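Long-range contacts in putative Lipoprotein (Shewanella oneidensis, PDB 3U24), which is of unknown function but binds zinc and is probably related to zinc-dependent metallopeptidases: residues 314-319 / 392-397; 318-323 / 377-382; 322-327 / 348-353; 406-411 / 441-446. All coordinates share one frame; numbering follows the deposited sequence. Where two conformers were deposited one is given.

Contact 1 of 4, residues 314-319 / 392-397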
# COMPACT_ATOMS: atom_id res chain seq x y z
N VAL A 314 22.77 8.45 12.71
CA VAL A 314 23.07 9.82 12.36
C VAL A 314 22.54 10.72 13.47
O VAL A 314 21.54 10.38 14.11
CB VAL A 314 22.48 10.22 10.97
CG1 VAL A 314 20.96 10.24 11.01
CG2 VAL A 314 23.03 11.58 10.56
N LYS A 315 23.23 11.83 13.70
CA LYS A 315 22.76 12.88 14.61
C LYS A 315 21.46 13.42 14.05
O LYS A 315 21.32 13.56 12.85
CB LYS A 315 23.78 14.04 14.75
CG LYS A 315 24.79 13.88 15.89
CD LYS A 315 25.97 14.86 15.76
CE LYS A 315 27.23 14.19 15.17
NZ LYS A 315 28.13 15.12 14.42
N ARG A 316 20.54 13.72 14.95
CA ARG A 316 19.19 14.07 14.61
C ARG A 316 19.07 15.21 13.61
O ARG A 316 18.36 15.08 12.62
CB ARG A 316 18.50 14.44 15.90
CG ARG A 316 17.11 15.01 15.77
CD ARG A 316 16.59 15.47 17.13
NE ARG A 316 15.19 15.84 16.98
CZ ARG A 316 14.41 16.28 17.96
NH1 ARG A 316 14.88 16.41 19.20
NH2 ARG A 316 13.15 16.59 17.68
N ASP A 317 19.75 16.32 13.87
CA ASP A 317 19.67 17.51 13.03
C ASP A 317 20.31 17.30 11.63
O ASP A 317 20.04 18.06 10.71
CB ASP A 317 20.31 18.72 13.76
CG ASP A 317 19.41 19.31 14.90
OD1 ASP A 317 18.27 18.85 15.14
OD2 ASP A 317 19.87 20.27 15.56
N ASP A 318 21.11 16.24 11.45
CA ASP A 318 21.70 15.89 10.16
C ASP A 318 20.98 14.80 9.38
O ASP A 318 21.49 14.32 8.40
CB ASP A 318 23.16 15.49 10.36
CG ASP A 318 23.99 16.62 10.93
OD1 ASP A 318 23.69 17.80 10.63
OD2 ASP A 318 24.93 16.33 11.70
N PHE A 319 19.79 14.42 9.80
CA PHE A 319 19.09 13.29 9.23
C PHE A 319 18.90 13.50 7.70
O PHE A 319 19.29 12.67 6.88
CB PHE A 319 17.75 13.08 9.94
CG PHE A 319 16.98 11.89 9.44
CD1 PHE A 319 17.37 10.62 9.77
CD2 PHE A 319 15.86 12.05 8.65
CE1 PHE A 319 16.67 9.51 9.30
CE2 PHE A 319 15.15 10.94 8.17
CZ PHE A 319 15.56 9.67 8.48
N SER A 392 14.17 7.25 19.51
CA SER A 392 13.66 5.93 19.13
C SER A 392 13.63 5.75 17.61
O SER A 392 13.89 4.67 17.10
CB SER A 392 12.25 5.66 19.68
OG SER A 392 12.32 5.43 21.08
N TYR A 393 13.28 6.82 16.91
CA TYR A 393 13.23 6.81 15.47
C TYR A 393 14.60 6.59 14.89
O TYR A 393 14.76 5.79 13.98
CB TYR A 393 12.65 8.11 14.97
CG TYR A 393 12.40 8.18 13.51
CD1 TYR A 393 13.40 8.61 12.64
CD2 TYR A 393 11.14 7.83 12.97
CE1 TYR A 393 13.18 8.68 11.26
CE2 TYR A 393 10.91 7.91 11.58
CZ TYR A 393 11.93 8.33 10.73
OH TYR A 393 11.75 8.42 9.35
N LEU A 394 15.60 7.29 15.41
CA LEU A 394 16.96 7.16 14.93
C LEU A 394 17.54 5.80 15.24
O LEU A 394 18.38 5.31 14.48
CB LEU A 394 17.85 8.27 15.50
CG LEU A 394 17.53 9.68 14.97
CD1 LEU A 394 18.24 10.75 15.77
CD2 LEU A 394 17.93 9.77 13.51
N ARG A 395 17.11 5.16 16.32
CA ARG A 395 17.52 3.78 16.56
C ARG A 395 16.94 2.76 15.55
O ARG A 395 17.61 1.80 15.19
CB ARG A 395 17.18 3.36 17.96
CG ARG A 395 17.97 4.19 18.93
CD ARG A 395 18.20 3.53 20.25
NE ARG A 395 18.80 4.51 21.15
CZ ARG A 395 18.90 4.33 22.46
NH1 ARG A 395 18.48 3.19 22.98
NH2 ARG A 395 19.42 5.26 23.23
N GLU A 396 15.70 2.98 15.13
CA GLU A 396 15.07 2.20 14.08
C GLU A 396 15.84 2.48 12.77
O GLU A 396 16.34 1.55 12.11
CB GLU A 396 13.60 2.63 13.94
CG GLU A 396 12.55 1.52 13.96
CD GLU A 396 11.24 1.95 13.31
OE1 GLU A 396 10.56 2.88 13.83
OE2 GLU A 396 10.90 1.35 12.25
N TYR A 397 15.98 3.76 12.43
CA TYR A 397 16.70 4.17 11.19
C TYR A 397 18.17 4.50 11.43
O TYR A 397 18.66 5.57 11.09
CB TYR A 397 15.94 5.26 10.42
CG TYR A 397 14.55 4.77 10.06
CD1 TYR A 397 14.34 3.96 8.95
CD2 TYR A 397 13.48 5.08 10.85
CE1 TYR A 397 13.08 3.48 8.63
CE2 TYR A 397 12.21 4.59 10.56
CZ TYR A 397 12.02 3.80 9.45
OH TYR A 397 10.75 3.34 9.18
O HOH W 1 21.31 6.72 11.14

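Contact 2 of 4, residues 318-323 / 377-382. With ZN (zinc ion), chain J.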
# COMPACT_ATOMS: atom_id res chain seq x y z
N ASP A 318 21.11 16.24 11.45
CA ASP A 318 21.70 15.89 10.16
C ASP A 318 20.98 14.80 9.38
O ASP A 318 21.49 14.32 8.40
CB ASP A 318 23.16 15.49 10.36
CG ASP A 318 23.99 16.62 10.93
OD1 ASP A 318 23.69 17.80 10.63
OD2 ASP A 318 24.93 16.33 11.70
N PHE A 319 19.79 14.42 9.80
CA PHE A 319 19.09 13.29 9.23
C PHE A 319 18.90 13.50 7.70
O PHE A 319 19.29 12.67 6.88
CB PHE A 319 17.75 13.08 9.94
CG PHE A 319 16.98 11.89 9.44
CD1 PHE A 319 17.37 10.62 9.77
CD2 PHE A 319 15.86 12.05 8.65
CE1 PHE A 319 16.67 9.51 9.30
CE2 PHE A 319 15.15 10.94 8.17
CZ PHE A 319 15.56 9.67 8.48
N VAL A 320 18.31 14.63 7.37
CA VAL A 320 17.96 14.99 5.98
C VAL A 320 19.23 15.13 5.11
O VAL A 320 19.29 14.58 4.05
CB VAL A 320 17.06 16.25 5.93
CG1 VAL A 320 16.83 16.70 4.51
CG2 VAL A 320 15.70 15.96 6.62
N SER A 321 20.24 15.83 5.58
CA SER A 321 21.54 15.88 4.92
C SER A 321 22.19 14.52 4.72
O SER A 321 22.86 14.33 3.70
CB SER A 321 22.51 16.69 5.76
OG SER A 321 22.15 18.03 5.66
N GLU A 322 22.03 13.60 5.68
CA GLU A 322 22.66 12.28 5.52
C GLU A 322 21.99 11.59 4.35
O GLU A 322 22.67 10.95 3.53
CB GLU A 322 22.61 11.44 6.80
CG GLU A 322 23.19 10.01 6.72
CD GLU A 322 24.68 9.97 6.33
OE1 GLU A 322 25.41 10.90 6.70
OE2 GLU A 322 25.13 9.03 5.63
N VAL A 323 20.68 11.79 4.24
CA VAL A 323 19.95 11.24 3.12
C VAL A 323 20.41 11.81 1.81
O VAL A 323 20.63 11.04 0.86
CB VAL A 323 18.42 11.40 3.27
CG1 VAL A 323 17.73 10.77 2.06
CG2 VAL A 323 17.91 10.70 4.54
N TYR A 377 11.55 12.87 -3.17
CA TYR A 377 11.78 11.98 -2.03
C TYR A 377 11.47 12.77 -0.75
O TYR A 377 12.27 13.60 -0.31
CB TYR A 377 13.23 11.49 -2.04
CG TYR A 377 13.61 10.37 -1.09
CD1 TYR A 377 12.66 9.59 -0.44
CD2 TYR A 377 14.94 10.05 -0.91
CE1 TYR A 377 13.04 8.56 0.40
CE2 TYR A 377 15.34 9.01 -0.09
CZ TYR A 377 14.39 8.26 0.56
OH TYR A 377 14.79 7.26 1.40
N ASN A 378 10.29 12.50 -0.20
CA ASN A 378 9.82 13.08 1.06
C ASN A 378 10.51 12.43 2.25
O ASN A 378 10.29 11.26 2.53
CB ASN A 378 8.31 12.91 1.21
CG ASN A 378 7.53 13.64 0.14
OD1 ASN A 378 7.83 14.79 -0.18
ND2 ASN A 378 6.52 12.97 -0.42
N VAL A 379 11.35 13.19 2.95
CA VAL A 379 12.07 12.69 4.11
C VAL A 379 11.68 13.63 5.23
O VAL A 379 11.94 14.83 5.12
CB VAL A 379 13.58 12.77 3.87
CG1 VAL A 379 14.34 12.55 5.16
CG2 VAL A 379 14.00 11.75 2.81
N THR A 380 11.04 13.11 6.28
CA THR A 380 10.56 13.97 7.37
C THR A 380 11.66 14.33 8.36
O THR A 380 12.15 13.41 9.04
CB THR A 380 9.41 13.34 8.18
OG1 THR A 380 8.40 12.92 7.26
CG2 THR A 380 8.82 14.38 9.21
N PRO A 381 12.01 15.66 8.44
CA PRO A 381 12.89 16.04 9.55
C PRO A 381 12.26 15.66 10.92
O PRO A 381 11.02 15.44 11.06
CB PRO A 381 13.09 17.59 9.39
CG PRO A 381 12.08 18.05 8.39
CD PRO A 381 11.65 16.83 7.59
N LEU A 382 13.15 15.53 11.90
CA LEU A 382 12.76 15.16 13.24
C LEU A 382 12.66 16.46 14.05
O LEU A 382 13.58 16.85 14.76
CB LEU A 382 13.79 14.17 13.78
CG LEU A 382 14.11 13.06 12.79
CD1 LEU A 382 15.13 12.08 13.33
CD2 LEU A 382 12.82 12.36 12.38
ZN ZN J . 27.52 8.03 5.44
O HOH W 2 27.89 8.15 7.72
O HOH W 3 27.21 5.53 4.94

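Contact 3 of 4, residues 322-327 / 348-353. With ZN (zinc ion), chain J.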
# COMPACT_ATOMS: atom_id res chain seq x y z
N GLU A 322 22.03 13.60 5.68
CA GLU A 322 22.66 12.28 5.52
C GLU A 322 21.99 11.59 4.35
O GLU A 322 22.67 10.95 3.53
CB GLU A 322 22.61 11.44 6.80
CG GLU A 322 23.19 10.01 6.72
CD GLU A 322 24.68 9.97 6.33
OE1 GLU A 322 25.41 10.90 6.70
OE2 GLU A 322 25.13 9.03 5.63
N VAL A 323 20.68 11.79 4.24
CA VAL A 323 19.95 11.24 3.12
C VAL A 323 20.41 11.81 1.81
O VAL A 323 20.63 11.04 0.86
CB VAL A 323 18.42 11.40 3.27
CG1 VAL A 323 17.73 10.77 2.06
CG2 VAL A 323 17.91 10.70 4.54
N ARG A 324 20.57 13.14 1.72
CA ARG A 324 21.04 13.76 0.47
C ARG A 324 22.44 13.27 0.09
O ARG A 324 22.76 13.11 -1.08
CB ARG A 324 21.15 15.28 0.59
CG ARG A 324 19.86 16.04 0.66
CD ARG A 324 20.02 17.52 0.26
NE ARG A 324 18.69 18.10 0.22
CZ ARG A 324 18.10 18.74 1.22
NH1 ARG A 324 18.74 19.00 2.35
NH2 ARG A 324 16.85 19.14 1.07
N LYS A 325 23.29 13.09 1.08
CA LYS A 325 24.64 12.60 0.84
C LYS A 325 24.63 11.14 0.31
O LYS A 325 25.40 10.77 -0.61
CB LYS A 325 25.44 12.73 2.15
CG LYS A 325 26.87 12.24 2.15
CD LYS A 325 27.51 12.44 3.53
CE LYS A 325 28.93 11.86 3.59
NZ LYS A 325 28.93 10.36 3.43
N GLN A 326 23.70 10.33 0.82
CA GLN A 326 23.67 8.89 0.50
C GLN A 326 23.20 8.59 -0.92
O GLN A 326 23.73 7.69 -1.56
CB GLN A 326 22.82 8.09 1.49
CG GLN A 326 23.56 7.81 2.78
CD GLN A 326 22.81 6.92 3.72
OE1 GLN A 326 21.86 6.22 3.33
NE2 GLN A 326 23.23 6.92 4.99
N ILE A 327 22.25 9.37 -1.41
CA ILE A 327 21.69 9.05 -2.69
C ILE A 327 22.76 9.03 -3.80
O ILE A 327 22.82 8.03 -4.55
CB ILE A 327 20.44 9.91 -2.99
CG1 ILE A 327 19.33 9.47 -2.04
CG2 ILE A 327 19.97 9.69 -4.44
CD1 ILE A 327 18.14 10.38 -2.04
N LEU A 348 17.21 13.02 -8.38
CA LEU A 348 16.12 12.93 -7.41
C LEU A 348 16.24 14.04 -6.39
O LEU A 348 17.28 14.19 -5.76
CB LEU A 348 16.15 11.57 -6.71
CG LEU A 348 15.08 11.25 -5.66
CD1 LEU A 348 13.65 11.55 -6.12
CD2 LEU A 348 15.24 9.79 -5.25
N VAL A 349 15.16 14.78 -6.20
CA VAL A 349 15.17 15.90 -5.29
C VAL A 349 14.71 15.49 -3.90
O VAL A 349 13.54 15.13 -3.72
CB VAL A 349 14.23 17.03 -5.75
CG1 VAL A 349 14.22 18.16 -4.72
CG2 VAL A 349 14.62 17.52 -7.15
N VAL A 350 15.59 15.57 -2.90
CA VAL A 350 15.17 15.24 -1.56
C VAL A 350 14.55 16.48 -1.01
O VAL A 350 15.10 17.55 -1.16
CB VAL A 350 16.32 14.83 -0.64
CG1 VAL A 350 15.76 14.42 0.71
CG2 VAL A 350 17.11 13.69 -1.25
N ARG A 351 13.39 16.34 -0.40
CA ARG A 351 12.71 17.45 0.23
C ARG A 351 12.19 17.02 1.57
O ARG A 351 11.83 15.86 1.80
CB ARG A 351 11.55 17.99 -0.64
CG ARG A 351 10.14 17.76 -0.07
CD ARG A 351 9.05 18.23 -1.03
NE ARG A 351 7.88 17.34 -1.01
CZ ARG A 351 6.85 17.41 -1.85
NH1 ARG A 351 5.86 16.52 -1.75
NH2 ARG A 351 6.79 18.35 -2.78
N GLU A 352 12.14 18.00 2.45
CA GLU A 352 11.68 17.82 3.80
C GLU A 352 10.13 17.70 3.74
O GLU A 352 9.45 18.61 3.23
CB GLU A 352 12.25 18.95 4.75
CG GLU A 352 12.94 20.20 4.13
CD GLU A 352 14.43 20.08 3.65
OE1 GLU A 352 14.62 20.00 2.41
OE2 GLU A 352 15.43 20.16 4.45
N THR A 353 9.59 16.57 4.20
CA THR A 353 8.19 16.17 3.95
C THR A 353 7.23 17.24 4.36
O THR A 353 7.29 17.71 5.49
CB THR A 353 7.72 14.92 4.77
OG1 THR A 353 8.61 13.82 4.57
CG2 THR A 353 6.29 14.51 4.35
ZN ZN J . 27.52 8.03 5.44
O HOH W 2 27.89 8.15 7.72
O HOH W 3 27.21 5.53 4.94

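Contact 4 of 4, residues 406-411 / 441-446. With ZN (zinc ion), chain F.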
# COMPACT_ATOMS: atom_id res chain seq x y z
N ASN A 406 17.16 3.85 2.03
CA ASN A 406 17.42 4.64 0.84
C ASN A 406 17.58 3.77 -0.43
O ASN A 406 17.23 4.20 -1.51
CB ASN A 406 18.65 5.55 1.06
CG ASN A 406 18.36 6.70 2.04
OD1 ASN A 406 17.22 7.19 2.13
ND2 ASN A 406 19.42 7.12 2.80
N ILE A 407 18.05 2.53 -0.28
CA ILE A 407 18.04 1.58 -1.36
C ILE A 407 16.60 1.26 -1.75
O ILE A 407 16.25 1.33 -2.94
CB ILE A 407 18.82 0.31 -0.98
CG1 ILE A 407 20.34 0.64 -0.91
CG2 ILE A 407 18.52 -0.83 -1.95
CD1 ILE A 407 21.22 -0.48 -0.39
N HIS A 408 15.78 0.93 -0.75
CA HIS A 408 14.39 0.52 -0.94
C HIS A 408 13.62 1.64 -1.60
O HIS A 408 12.87 1.42 -2.54
CB HIS A 408 13.74 0.15 0.41
CG HIS A 408 12.26 -0.21 0.34
ND1 HIS A 408 11.82 -1.46 0.51
CD2 HIS A 408 11.11 0.57 0.10
CE1 HIS A 408 10.43 -1.49 0.38
NE2 HIS A 408 10.01 -0.27 0.14
N GLU A 409 13.77 2.84 -1.08
CA GLU A 409 12.92 3.96 -1.50
C GLU A 409 13.40 4.68 -2.74
O GLU A 409 12.61 5.15 -3.53
CB GLU A 409 12.80 5.00 -0.36
CG GLU A 409 12.00 4.49 0.82
CD GLU A 409 10.56 4.26 0.47
OE1 GLU A 409 10.10 4.90 -0.50
OE2 GLU A 409 9.88 3.45 1.15
N ALA A 410 14.71 4.72 -2.94
CA ALA A 410 15.28 5.59 -3.95
C ALA A 410 16.07 4.81 -5.01
O ALA A 410 15.62 4.66 -6.14
CB ALA A 410 16.14 6.68 -3.30
N ILE A 411 17.25 4.32 -4.67
CA ILE A 411 18.11 3.79 -5.70
C ILE A 411 18.73 2.48 -5.31
O ILE A 411 19.42 2.43 -4.32
CB ILE A 411 19.17 4.85 -6.07
CG1 ILE A 411 18.56 5.74 -7.18
CG2 ILE A 411 20.48 4.18 -6.51
CD1 ILE A 411 18.92 7.19 -7.13
N TRP A 441 9.86 -5.53 -5.79
CA TRP A 441 11.04 -4.97 -6.40
C TRP A 441 11.89 -4.23 -5.37
O TRP A 441 13.12 -4.43 -5.30
CB TRP A 441 10.70 -4.06 -7.57
CG TRP A 441 11.89 -3.32 -8.04
CD1 TRP A 441 12.27 -2.03 -7.71
CD2 TRP A 441 13.01 -3.85 -8.85
NE1 TRP A 441 13.48 -1.72 -8.28
CE2 TRP A 441 13.98 -2.77 -8.96
CE3 TRP A 441 13.27 -5.05 -9.48
CZ2 TRP A 441 15.15 -2.91 -9.68
CZ3 TRP A 441 14.47 -5.20 -10.16
CH2 TRP A 441 15.38 -4.15 -10.27
N ALA A 442 11.27 -3.35 -4.58
CA ALA A 442 12.03 -2.56 -3.64
C ALA A 442 12.70 -3.45 -2.62
O ALA A 442 13.86 -3.24 -2.34
CB ALA A 442 11.16 -1.51 -2.96
N VAL A 443 11.99 -4.46 -2.10
CA VAL A 443 12.59 -5.45 -1.15
C VAL A 443 13.73 -6.27 -1.78
O VAL A 443 14.80 -6.45 -1.19
CB VAL A 443 11.50 -6.36 -0.55
CG1 VAL A 443 12.06 -7.41 0.44
CG2 VAL A 443 10.42 -5.49 0.10
N TYR A 444 13.51 -6.70 -3.01
CA TYR A 444 14.53 -7.42 -3.79
C TYR A 444 15.79 -6.59 -3.91
O TYR A 444 16.91 -7.10 -3.68
CB TYR A 444 13.99 -7.82 -5.16
CG TYR A 444 15.05 -8.16 -6.14
CD1 TYR A 444 15.66 -9.41 -6.13
CD2 TYR A 444 15.52 -7.22 -7.04
CE1 TYR A 444 16.67 -9.70 -7.05
CE2 TYR A 444 16.53 -7.51 -7.92
CZ TYR A 444 17.11 -8.75 -7.91
OH TYR A 444 18.12 -9.02 -8.82
N THR A 445 15.66 -5.29 -4.14
CA THR A 445 16.88 -4.50 -4.34
C THR A 445 17.80 -4.44 -3.11
O THR A 445 19.02 -4.38 -3.24
CB THR A 445 16.64 -3.08 -4.87
OG1 THR A 445 15.90 -2.33 -3.91
CG2 THR A 445 15.96 -3.11 -6.22
N GLU A 446 17.21 -4.51 -1.93
CA GLU A 446 17.99 -4.53 -0.71
C GLU A 446 18.93 -5.76 -0.71
O GLU A 446 20.14 -5.65 -0.49
CB GLU A 446 17.07 -4.54 0.51
CG GLU A 446 15.95 -3.51 0.49
CD GLU A 446 14.83 -3.80 1.49
OE1 GLU A 446 14.90 -4.83 2.19
OE2 GLU A 446 13.87 -3.00 1.57
ZN ZN F . 8.25 0.15 -0.40
O HOH W 4 7.83 1.80 0.89

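Contact 1 of 4, residues 314-319 / 392-397
The loop that leads into helix 319-337 lies against the end of helix 387-396, and L394 carries the join by pushing its two methyl branches between V314, R316 and F319. With CG set anti to the carbonyl carbon (chi1 -68°), the leucine leans off its helix and its two branches part, one to R316 and the other to V314 and F319. L394 CD1 lies 3.6 Å from R316 CA, over the short 3-10 turn. L394 CD2 sits 3.7 Å from V314 O and also touches the phenyl ring, at 3.9 Å from F319 CD1. R316 gives the contact only the base of its side chain; its extended chain passes N387 and A390 of helix 387-396, and R316 NE donates to L382 O in the preceding loop.

F319 and Y393 form an offset edge-to-face pair, the tyrosine edge turned toward the phenylalanine face. Their centroids are 5.8 Å apart with the planes at 73°, and F319 CZ comes within 3.8 Å of Y393 CE1. A face of the tyrosine is covered in turn by Y397, whose CD2 stands 3.5 Å above the plane of the Y393 ring toward its rim. Y397 is also where the chain leaves helical geometry, and one water links its carbonyl to the loop, accepting from V314 N at 2.8 Å and donating to Y397 O at 2.9 Å.

The residues just ahead of the two segments, H313 and E391, bind a zinc ion together. The arrangement is that of a helix end and an incoming loop sharing a small aliphatic and aromatic cluster beside a two-residue metal site.

Contact 2 of 4, residues 318-323 / 377-382
V379 points from its strand toward helix 319-337, where F319, V320 and V323 receive it. From CB the side chain forks. V379 CG1, placed anti to the backbone N (chi1 168°), enters among all three helix residues: it approaches the phenyl ring obliquely, 3.5 Å from F319 CE2, and lies 4.0 Å from V320 CG2 as the two valines slide past each other. V379 CG2 takes the other direction and meets V323 tip to tip, 3.9 Å from V323 CG1. The same CG2 also lies over the centre of the Y377 ring, 3.9 Å above its plane, and V323 CG1 touches Y377 CE2 at 3.7 Å.

This is a helix laid on a small mixed sheet of three strands, of which 376-379 is the middle one. The helix segment runs roughly antiparallel to the strand, at 151°, with the axes 10.1 Å apart at closest approach. Beyond the ring, Y377 OH bonds to N406 OD1 of helix 401-409, tying the buried strand to a second helix. Past the end of the strand, V320 CG2 rests on the proline at 4.1 Å from P381 CB, and L382 CD1 approaches the F319 ring obliquely. E322 takes no part in this packing; E322 OE2 binds a zinc ion at a rather long 2.6 Å, and the metal also carries two waters.

Contact 3 of 4, residues 322-327 / 348-353
R324 reaches from its helix across to V350 and E352, and its NH2 is the atom that serves both polar partners. R324 NH2 donates to E352 OE1 at 2.7 Å in a salt bridge, bent to 139° at the hydrogen. The carboxylate oxygen is met on its syn side and lies in the guanidinium plane, with the two flat groups nearly coplanar although the side chains themselves cross at about a right angle. The second bond, from R324 NH2 to V350 O, is longer at 3.3 Å and arrives from above the carbonyl plane, away from its lone pairs. V350 O thus gains a side-chain donor from the helix. With CG beside the backbone N (chi1 -71°) and the chain extended to NE, the arginine carries its charge out to the strand while its methylene part lies on the valine, R324 CG being 4.0 Å from V350 CB.

Apolar contact lines the inner side. I327 CD1 meets V350 CG2 at 3.6 Å, and L348 CD2 touches I327 CD1 more loosely.

On another flank of the helix, Q326 NE2 donates to E322 OE2 at 2.9 Å, using the oxygen's anti lone pair. That oxygen also binds zinc, so the amide probably helps orient the ligand; Q326 OE1 is satisfied by N406 ND2 of helix 401-409.

Segment 322-327 of helix 319-337 lies almost antiparallel to strand 349-352 (170°, axes 9.2 Å apart), an outermost strand of the sheet, bonded on its inner side to the parallel strand 376-379.

Contact 4 of 4, residues 406-411 / 441-446
H408 is a ligand of a buried zinc centre drawn from three helices, and E446 is its second-shell partner. H408 and E409 begin an HExxxxH sequence closed by H414 at the start of helix 414-423, and E439 of helix 435-451 completes the protein ligands. The spacing is a longer relative of the HExxH motif, consistent with membership of the zincin-like peptidase clan.

H408 has CG anti to its amide nitrogen (chi1 177°), which sets ND1 against E446 and NE2 on the metal. H408 NE2 binds zinc at 1.9 Å. H408 ND1 donates to E446 OE2 at 2.8 Å, nearly in the ring plane, and the oxygen is met almost head-on to its C-O bond. E446 gets there with CG beside its own backbone N (chi1 -48°) and the chain extended beyond. This carboxylate, together with the zinc bond, probably helps fix the rotation of the ring, which A442 braces from one face by a CH-pi contact, A442 CB standing 3.4 Å from the H408 centroid.

T445 OG1 donates to A442 O at 2.7 Å, while I407 CG2 packs 3.6 Å from the same T445 OG1. E409 brings OE2 to 2.6 Å from the zinc-bound water, which donates to it.

How the contacts relate
Contacts 1, 2 and 3 all involve helix 319-337 or the loop that opens it, and F319 and V323 each serve two of them. Contacts 2 and 3 bring the helix onto neighbouring strands of one small sheet, the first as buried valine and aromatic packing, the second with an added salt bridge between two exposed residues. Contact 1 is partly buried and relies on aromatic, aliphatic and water-mediated links. Contact 4 is wholly buried, joins two other helices and is dominated by zinc chemistry. N406 connects it to contacts 2 and 3, bonding with Y377 of the one and Q326 of the other, so the sheet and helix 319-337 both back onto the metal-bearing helix 401-409.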